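Local structure of tryptophan synthase alpha chain (Chlamydia trachomatis, 6V82) at residues Leu106-Leu109 and Arg110-Asp114; Tyr97-Pro100 and Leu101-Arg104; Glu69-Thr72 and Ser73-Leu77; Gly23-Ser26 and Tyr27-Ala31. The protein probably cleaves indoleglycerol phosphate to indole and glyceraldehyde 3-phosphate by a retro-aldol reaction, as the alpha subunit of tryptophan synthase. All coordinates share one frame; numbering follows the deposited sequence.

Interaction 1. Residues Leu106-Leu109 and Arg110-Asp114; sequences LDYL and RRLKD
Tyr-108 and Leu-112 meet one turn apart on the buried side of helix 106-115. The CD1 methyl of Leu-112 lies 3.7 Å from Tyr-108 CE2 and comes at the ring on a slant. Leu-112 CD2 reaches on toward the phenol end. Tyr-108 holds CG anti to its own N (chi1 -176°), beside the carbonyl carbon, and this swings the ring toward the next turn. Leu-109 CD2 adds a methyl contact of 4.0 Å to Leu-112 CD1.

Arg-111 comes to the ring from another side. Its NH1 sits at the ring edge, 3.9 Å from Tyr-108 CD1, with the guanidinium plane turned 67° to the ring. The stem of Arg-111 runs close to Asp-107, with Arg-111 CD 3.4 Å from Asp-107 OD2. The charged atoms of this pair stay too far apart for a salt bridge. Water 1 joins them instead: it accepts from Arg-111 NH1 at 3.1 Å and gives a weak bond to Asp-107 OD2 at 3.4 Å. Toward helix 136-144, Arg-110 lays one guanidinium face over Leu-106 CG, and its NH2 is 3.9 Å from Leu-106 CD2.

Four successive i to i+4 backbone bonds, from Arg-110 N to Leu-106 O through Lys-113 N to Leu-109 O, set the one-turn spacing of these side chains. Further out, Glu-74 makes a salt bridge to Arg-111 NH1, and Ser-73 O takes a hydrogen bond from Tyr-108 OH. Leu-106 and Leu-109 pack on helix 136-144. This is an amphipathic helix from the outer layer of a TIM barrel, wedged between two neighbouring helices.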
# COMPACT_ATOMS: atom_id res chain seq x y z
N LEU A 106 -43.10 15.27 -25.33
CA LEU A 106 -44.39 15.89 -25.04
C LEU A 106 -45.54 14.96 -25.38
O LEU A 106 -46.56 14.92 -24.68
CB LEU A 106 -44.51 17.20 -25.82
CG LEU A 106 -45.72 18.05 -25.42
CD1 LEU A 106 -45.65 18.39 -23.94
CD2 LEU A 106 -45.75 19.30 -26.25
N ASP A 107 -45.38 14.16 -26.45
CA ASP A 107 -46.46 13.28 -26.86
C ASP A 107 -46.74 12.22 -25.80
O ASP A 107 -47.88 11.81 -25.61
CB ASP A 107 -46.14 12.62 -28.20
CG ASP A 107 -47.24 11.69 -28.65
OD1 ASP A 107 -48.31 12.19 -29.09
OD2 ASP A 107 -47.05 10.46 -28.53
N TYR A 108 -45.70 11.75 -25.11
CA TYR A 108 -45.92 10.77 -24.07
C TYR A 108 -46.73 11.37 -22.93
O TYR A 108 -47.57 10.68 -22.33
CB TYR A 108 -44.59 10.22 -23.55
CG TYR A 108 -44.77 9.13 -22.53
CD1 TYR A 108 -45.14 7.85 -22.91
CD2 TYR A 108 -44.59 9.39 -21.17
CE1 TYR A 108 -45.31 6.85 -21.97
CE2 TYR A 108 -44.76 8.40 -20.22
CZ TYR A 108 -45.11 7.14 -20.63
OH TYR A 108 -45.27 6.15 -19.70
N LEU A 109 -46.52 12.65 -22.63
CA LEU A 109 -47.33 13.30 -21.61
C LEU A 109 -48.80 13.32 -22.00
O LEU A 109 -49.67 13.02 -21.17
CB LEU A 109 -46.83 14.73 -21.37
CG LEU A 109 -45.45 14.83 -20.72
CD1 LEU A 109 -45.09 16.29 -20.52
CD2 LEU A 109 -45.38 14.04 -19.40
N ARG A 110 -49.09 13.65 -23.26
CA ARG A 110 -50.46 13.57 -23.76
C ARG A 110 -51.01 12.16 -23.65
O ARG A 110 -52.17 11.97 -23.26
CB ARG A 110 -50.53 14.05 -25.21
CG ARG A 110 -50.51 15.56 -25.33
CD ARG A 110 -50.76 16.02 -26.75
NE ARG A 110 -49.63 15.68 -27.60
CZ ARG A 110 -48.79 16.57 -28.11
NH1 ARG A 110 -47.78 16.17 -28.87
NH2 ARG A 110 -48.98 17.86 -27.85
N ARG A 111 -50.20 11.15 -23.98
CA ARG A 111 -50.66 9.77 -23.86
C ARG A 111 -50.97 9.42 -22.41
O ARG A 111 -51.91 8.67 -22.13
CB ARG A 111 -49.64 8.81 -24.47
CG ARG A 111 -49.49 8.94 -26.00
CD ARG A 111 -48.34 8.08 -26.54
NE ARG A 111 -48.70 6.67 -26.58
CZ ARG A 111 -47.89 5.65 -26.28
NH1 ARG A 111 -46.64 5.88 -25.87
NH2 ARG A 111 -48.35 4.40 -26.36
N LEU A 112 -50.20 9.96 -21.46
CA LEU A 112 -50.50 9.73 -20.04
C LEU A 112 -51.85 10.33 -19.66
O LEU A 112 -52.68 9.67 -19.04
CB LEU A 112 -49.40 10.33 -19.17
CG LEU A 112 -48.07 9.59 -19.03
CD1 LEU A 112 -47.07 10.54 -18.36
CD2 LEU A 112 -48.24 8.32 -18.21
N LYS A 113 -52.06 11.60 -20.02
CA LYS A 113 -53.32 12.27 -19.75
C LYS A 113 -54.49 11.49 -20.34
O LYS A 113 -55.50 11.25 -19.67
CB LYS A 113 -53.29 13.69 -20.30
CG LYS A 113 -54.63 14.38 -20.27
CD LYS A 113 -54.62 15.64 -19.40
CE LYS A 113 -56.02 16.05 -19.00
NZ LYS A 113 -56.58 15.03 -18.06
N ASP A 114 -54.35 11.06 -21.60
CA ASP A 114 -55.40 10.30 -22.25
C ASP A 114 -55.63 8.96 -21.57
O ASP A 114 -56.75 8.46 -21.56
CB ASP A 114 -55.07 10.09 -23.72
CG ASP A 114 -55.13 11.40 -24.51
OD1 ASP A 114 -55.51 12.44 -23.92
OD2 ASP A 114 -54.78 11.38 -25.72
O HOH W 1 -45.11 8.48 -26.57

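Interaction 2. Residues Tyr97-Pro100 and Leu101-Arg104; sequences YYNP and LLQR
Tyr-98 O is gripped by two backbone donors, Leu-101 N and Leu-102 N. Leu-102 N donates to Tyr-98 O at 2.7 Å, in the carbonyl plane. Leu-101 N is 3.0 Å from Tyr-98 O and stands above that plane, 45° out of it. The pair mixes a 3-10 step with an alpha-helical one in a single short turn.

The side chains repeat the i to i+4 link. Gln-103 NE2 donates to Asn-99 OD1 at 2.9 Å. The acceptor lies near the amide plane of Gln-103, but the donor stands above that of Asn-99, and the two amides are turned 49° apart. Both ends of the Asn-99 amide also bond to the backbone of the chain of another protein. Leu-102 CB sits over one face of the Tyr-98 ring, 4.0 Å from its centroid, in a CH-pi contact. Tyr-98 OH bonds a polar side chain of that other protein. Arg-104 folds back, with CG 3.1 Å from Pro-100 O. Arg-104 NH2 donates to water 2 at 2.8 Å and also bonds the other protein's backbone.

Helix 98-102 directly follows strand 92-96. Between them, Tyr-97 turns its OH to Asp-55, one of two predicted proton acceptors. Leu-101 and Tyr-98 pack on strand 119-122, Tyr-98 also meets Phe-137 edge-to-face, and helix 106-115 comes next in the chain.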
# COMPACT_ATOMS: atom_id res chain seq x y z
N TYR A 97 -39.42 9.96 -10.66
CA TYR A 97 -38.19 10.71 -10.79
C TYR A 97 -38.15 11.40 -12.15
O TYR A 97 -38.91 11.07 -13.06
CB TYR A 97 -36.98 9.79 -10.58
CG TYR A 97 -36.83 9.49 -9.11
CD1 TYR A 97 -37.69 8.60 -8.47
CD2 TYR A 97 -35.89 10.15 -8.35
CE1 TYR A 97 -37.58 8.36 -7.13
CE2 TYR A 97 -35.77 9.92 -6.99
CZ TYR A 97 -36.62 9.02 -6.39
OH TYR A 97 -36.52 8.76 -5.05
N TYR A 98 -37.27 12.39 -12.28
CA TYR A 98 -37.33 13.25 -13.45
C TYR A 98 -36.92 12.50 -14.70
O TYR A 98 -37.56 12.64 -15.75
CB TYR A 98 -36.44 14.47 -13.25
CG TYR A 98 -36.59 15.48 -14.36
CD1 TYR A 98 -37.76 15.56 -15.12
CD2 TYR A 98 -35.56 16.36 -14.66
CE1 TYR A 98 -37.90 16.50 -16.16
CE2 TYR A 98 -35.68 17.28 -15.68
CZ TYR A 98 -36.84 17.35 -16.43
OH TYR A 98 -36.92 18.30 -17.42
N ASN A 99 -35.86 11.69 -14.62
CA ASN A 99 -35.24 11.17 -15.83
C ASN A 99 -36.16 10.29 -16.68
O ASN A 99 -36.18 10.47 -17.91
CB ASN A 99 -33.95 10.42 -15.49
CG ASN A 99 -33.08 10.23 -16.70
OD1 ASN A 99 -32.64 11.21 -17.31
ND2 ASN A 99 -32.82 8.97 -17.07
N PRO A 100 -36.93 9.35 -16.13
CA PRO A 100 -37.84 8.58 -17.01
C PRO A 100 -38.83 9.46 -17.77
O PRO A 100 -39.31 9.04 -18.84
CB PRO A 100 -38.55 7.64 -16.03
CG PRO A 100 -37.56 7.49 -14.91
CD PRO A 100 -37.00 8.86 -14.75
N LEU A 101 -39.17 10.64 -17.25
CA LEU A 101 -40.03 11.55 -18.01
C LEU A 101 -39.22 12.47 -18.90
O LEU A 101 -39.65 12.77 -20.02
CB LEU A 101 -40.94 12.35 -17.06
CG LEU A 101 -41.93 11.45 -16.29
CD1 LEU A 101 -42.62 12.18 -15.15
CD2 LEU A 101 -42.97 10.90 -17.25
N LEU A 102 -38.04 12.90 -18.44
CA LEU A 102 -37.16 13.69 -19.30
C LEU A 102 -36.78 12.94 -20.57
O LEU A 102 -36.57 13.56 -21.62
CB LEU A 102 -35.91 14.09 -18.53
CG LEU A 102 -34.77 14.75 -19.30
CD1 LEU A 102 -35.18 16.11 -19.84
CD2 LEU A 102 -33.54 14.86 -18.40
N GLN A 103 -36.67 11.61 -20.50
CA GLN A 103 -36.29 10.81 -21.66
C GLN A 103 -37.46 10.54 -22.59
O GLN A 103 -37.25 10.03 -23.70
CB GLN A 103 -35.68 9.48 -21.22
CG GLN A 103 -34.46 9.62 -20.36
CD GLN A 103 -33.39 10.46 -21.02
OE1 GLN A 103 -33.17 10.38 -22.23
NE2 GLN A 103 -32.74 11.30 -20.23
N ARG A 104 -38.69 10.83 -22.17
CA ARG A 104 -39.86 10.76 -23.04
C ARG A 104 -40.05 12.13 -23.70
O ARG A 104 -39.21 13.03 -23.57
CB ARG A 104 -41.09 10.32 -22.25
CG ARG A 104 -40.94 9.00 -21.51
CD ARG A 104 -41.26 7.78 -22.39
NE ARG A 104 -40.47 7.72 -23.62
CZ ARG A 104 -39.26 7.16 -23.71
NH1 ARG A 104 -38.62 7.15 -24.87
NH2 ARG A 104 -38.68 6.63 -22.64
O HOH W 2 -39.36 6.56 -19.89

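Interaction 3. Residues Glu69-Thr72 and Ser73-Leu77; sequences ENLT and SETLL
Thr-75 and Thr-72 form a capping box at the start of helix 73-84, with Thr-72 as the N-cap. Thr-75 CB stands 4.0 Å from Thr-72 OG1. From there the side chain splits. The methyl Thr-75 CG2 approaches Thr-72 OG1 at 3.5 Å. Thr-75 OG1 turns back to the N-cap and accepts from Thr-72 N at 3.2 Å. This bond is almost straight, with an angle of 174° at the hydrogen. The torsion explains the reach: OG1 lies between the backbone N and the carbonyl carbon of Thr-75 (chi1 70°). Thr-75 OG1 also passes Leu-71 CG at 3.8 Å.

The other half of the box uses the N-cap hydroxyl. Thr-72 OG1 accepts from Thr-75 N at 3.1 Å and, more weakly, from Glu-74 N. Two N-H groups of the first helical turn, which have no earlier turn to bond to, are thus given an acceptor. Together the crossed bonds help to set chi1 of both threonines.

Leu-71 and Leu-76 stand in the positions of a hydrophobic staple around the box, but touch loosely, with CD1 of Leu-71 4.4 Å from CB of Leu-76. Both pack on Ala-20, and Leu-76 also on Phe-47. Just before, Asn-70 has positive phi and is the C-prime residue of the Schellman motif that ends helix 57-68. This Schellman C-cap leads within two residues to the N-cap of the next helix. Ser-73 OG bonds an acidic side chain of the chain of another protein. The first full helical bond closes the turn: Leu-76 N gives to Thr-72 O at 3.1 Å.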
# COMPACT_ATOMS: atom_id res chain seq x y z
N GLU A 69 -39.38 -7.01 -13.26
CA GLU A 69 -40.55 -7.55 -13.94
C GLU A 69 -40.92 -6.73 -15.17
O GLU A 69 -42.06 -6.81 -15.64
CB GLU A 69 -41.72 -7.65 -12.97
CG GLU A 69 -41.36 -8.40 -11.71
CD GLU A 69 -42.52 -8.56 -10.76
OE1 GLU A 69 -43.56 -9.10 -11.20
OE2 GLU A 69 -42.40 -8.14 -9.59
N ASN A 70 -39.98 -5.92 -15.66
CA ASN A 70 -40.05 -5.32 -16.99
C ASN A 70 -41.13 -4.25 -17.09
O ASN A 70 -41.82 -4.16 -18.10
CB ASN A 70 -40.26 -6.39 -18.07
CG ASN A 70 -39.11 -7.37 -18.14
OD1 ASN A 70 -37.94 -6.98 -18.18
ND2 ASN A 70 -39.44 -8.66 -18.13
N LEU A 71 -41.29 -3.44 -16.05
CA LEU A 71 -42.10 -2.24 -16.22
C LEU A 71 -41.39 -1.30 -17.20
O LEU A 71 -40.19 -1.04 -17.07
CB LEU A 71 -42.37 -1.52 -14.90
CG LEU A 71 -43.20 -0.28 -15.31
CD1 LEU A 71 -44.54 -0.20 -14.61
CD2 LEU A 71 -42.42 1.04 -15.18
N THR A 72 -42.13 -0.82 -18.19
CA THR A 72 -41.64 0.11 -19.19
C THR A 72 -42.58 1.30 -19.25
O THR A 72 -43.67 1.28 -18.67
CB THR A 72 -41.55 -0.54 -20.56
OG1 THR A 72 -42.87 -0.87 -21.01
CG2 THR A 72 -40.66 -1.78 -20.52
N SER A 73 -42.15 2.34 -19.97
CA SER A 73 -43.04 3.48 -20.15
C SER A 73 -44.32 3.09 -20.90
O SER A 73 -45.33 3.78 -20.78
CB SER A 73 -42.32 4.61 -20.89
OG SER A 73 -41.83 4.17 -22.14
N GLU A 74 -44.30 1.97 -21.63
CA GLU A 74 -45.46 1.46 -22.34
C GLU A 74 -46.39 0.64 -21.46
O GLU A 74 -47.62 0.81 -21.54
CB GLU A 74 -45.02 0.63 -23.55
CG GLU A 74 -44.41 1.44 -24.70
CD GLU A 74 -45.34 2.53 -25.24
OE1 GLU A 74 -46.52 2.23 -25.56
OE2 GLU A 74 -44.89 3.69 -25.33
N THR A 75 -45.87 -0.27 -20.61
CA THR A 75 -46.78 -1.04 -19.77
C THR A 75 -47.36 -0.19 -18.65
O THR A 75 -48.41 -0.53 -18.11
CB THR A 75 -46.11 -2.28 -19.16
OG1 THR A 75 -45.15 -1.88 -18.18
CG2 THR A 75 -45.45 -3.12 -20.22
N LEU A 76 -46.70 0.92 -18.30
CA LEU A 76 -47.30 1.88 -17.38
C LEU A 76 -48.60 2.44 -17.96
O LEU A 76 -49.59 2.57 -17.23
CB LEU A 76 -46.30 3.00 -17.09
CG LEU A 76 -46.82 4.20 -16.27
CD1 LEU A 76 -47.12 3.83 -14.82
CD2 LEU A 76 -45.80 5.31 -16.32
N LEU A 77 -48.62 2.73 -19.26
CA LEU A 77 -49.86 3.12 -19.92
C LEU A 77 -50.90 2.01 -19.84
O LEU A 77 -52.08 2.28 -19.59
CB LEU A 77 -49.60 3.51 -21.38
CG LEU A 77 -48.76 4.77 -21.58
CD1 LEU A 77 -48.59 5.06 -23.05
CD2 LEU A 77 -49.38 5.96 -20.87

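Interaction 4. Residues Gly23-Ser26 and Tyr27-Ala31; sequences GGTS and YTIEA. With SO4 (sulfate ion), chain E.
The Tyr-27 ring has Gly-23 O near its root, on a slant that is neither over a face nor at an edge. The closest contact is to the stem, with Gly-23 O 3.3 Å from Tyr-27 CB. The ring then leads away to Val-240, and its OH bonds Ser-238 O. Two donors reach the carbonyl of Gly-24 from opposite faces of its plane, each tilted from it. Thr-28 OG1 is 2.8 Å from Gly-24 O, and Thr-28 N is 3.0 Å from Gly-24 O. With chi1 at -56°, OG1 of Thr-28 sits beside its own N, and the two can share one acceptor. The hydroxyl also meets Gly-21 N, which ties the preceding loop to the helix.

Gly-24 is the N-cap of helix 25-37. It and Gly-23 both have positive phi, and neither carries a side chain over the helix start. A sulfate ion, probably from the crystallisation liquor, sits there. Thr-25 N donates to sulfate O4 at 3.0 Å. Sulfate O2 takes three bonds. Ser-26 N gives one to sulfate O2 at 2.9 Å, and Ser-26 OG and water 3 give the others. Water 3 also accepts from Tyr-27 N and donates to Gly-23 O. The side chains of Thr-25 and Ile-29 lie side by side and point the same way, with CG2 of Thr-25 4.0 Å from CD1 of Ile-29.

The helix opens the crossover from strand 13-19 to strand 42-46. Its first N-H groups point at the anion, directly or through water, and the positive end of the helix dipole would probably help to hold that negative charge.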
# COMPACT_ATOMS: atom_id res chain seq x y z
N GLY A 23 -44.92 -6.74 -9.13
CA GLY A 23 -45.80 -7.87 -9.32
C GLY A 23 -46.36 -8.03 -10.72
O GLY A 23 -47.08 -9.01 -10.97
N GLY A 24 -46.06 -7.11 -11.64
CA GLY A 24 -46.54 -7.20 -13.01
C GLY A 24 -47.71 -6.28 -13.28
O GLY A 24 -48.30 -5.67 -12.38
N THR A 25 -48.06 -6.19 -14.57
CA THR A 25 -49.15 -5.31 -15.02
C THR A 25 -50.48 -5.70 -14.40
O THR A 25 -51.16 -4.87 -13.78
CB THR A 25 -49.24 -5.34 -16.55
OG1 THR A 25 -48.04 -4.80 -17.11
CG2 THR A 25 -50.44 -4.52 -17.05
N SER A 26 -50.89 -6.97 -14.56
CA SER A 26 -52.17 -7.42 -14.01
C SER A 26 -52.25 -7.17 -12.52
O SER A 26 -53.25 -6.63 -12.02
CB SER A 26 -52.36 -8.91 -14.30
OG SER A 26 -52.36 -9.15 -15.69
N TYR A 27 -51.20 -7.55 -11.78
CA TYR A 27 -51.24 -7.41 -10.33
C TYR A 27 -51.40 -5.95 -9.94
O TYR A 27 -52.17 -5.62 -9.03
CB TYR A 27 -49.99 -8.00 -9.70
CG TYR A 27 -50.04 -7.89 -8.21
CD1 TYR A 27 -50.71 -8.84 -7.45
CD2 TYR A 27 -49.48 -6.79 -7.56
CE1 TYR A 27 -50.80 -8.72 -6.08
CE2 TYR A 27 -49.56 -6.66 -6.20
CZ TYR A 27 -50.22 -7.62 -5.47
OH TYR A 27 -50.30 -7.49 -4.10
N THR A 28 -50.66 -5.05 -10.61
CA THR A 28 -50.76 -3.64 -10.26
C THR A 28 -52.19 -3.15 -10.43
O THR A 28 -52.70 -2.38 -9.60
CB THR A 28 -49.82 -2.80 -11.12
OG1 THR A 28 -48.47 -3.28 -10.99
CG2 THR A 28 -49.86 -1.36 -10.69
N ILE A 29 -52.86 -3.61 -11.49
CA ILE A 29 -54.24 -3.21 -11.73
C ILE A 29 -55.14 -3.79 -10.65
O ILE A 29 -56.03 -3.11 -10.13
CB ILE A 29 -54.69 -3.65 -13.13
CG1 ILE A 29 -53.89 -2.92 -14.20
CG2 ILE A 29 -56.18 -3.41 -13.30
CD1 ILE A 29 -54.04 -3.52 -15.58
N GLU A 30 -54.92 -5.06 -10.30
CA GLU A 30 -55.69 -5.68 -9.22
C GLU A 30 -55.49 -4.95 -7.90
O GLU A 30 -56.46 -4.68 -7.19
CB GLU A 30 -55.31 -7.16 -9.07
CG GLU A 30 -55.90 -8.02 -10.14
CD GLU A 30 -57.33 -7.62 -10.48
OE1 GLU A 30 -57.55 -7.12 -11.61
OE2 GLU A 30 -58.22 -7.80 -9.62
N ALA A 31 -54.24 -4.61 -7.56
CA ALA A 31 -54.00 -3.93 -6.29
C ALA A 31 -54.70 -2.57 -6.26
O ALA A 31 -55.32 -2.20 -5.26
CB ALA A 31 -52.50 -3.78 -6.04
S SO4 E . -48.55 -9.45 -16.48
O1 SO4 E . -47.92 -10.77 -16.46
O2 SO4 E . -49.32 -9.27 -15.26
O3 SO4 E . -49.43 -9.34 -17.64
O4 SO4 E . -47.51 -8.42 -16.55
O HOH W 3 -49.08 -9.49 -12.73
O HOH W 4 -55.82 -7.36 -13.82

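How the interactions relate
Interaction 2 is the most buried of the four, interaction 4 lies at the surface, and interactions 1 and 3 fall between. Interactions 1 and 3 are bound to each other by a salt bridge and a phenol bond, across the packing of helices 73-84 and 106-115. Interactions 1 and 2 meet through apolar packing at Leu-101. Interactions 3 and 4 join where Glu-69 OE2 meets Gly-23 N and Thr-75 meets Thr-25. Both are helix starts, but one is capped by threonine hydroxyls; the other begins at a glycine N-cap, with its first N-H groups bonded to a sulfate and a water. Residues of interactions 2 and 3 also touch another protein's chain; those of 1 and 4 do not.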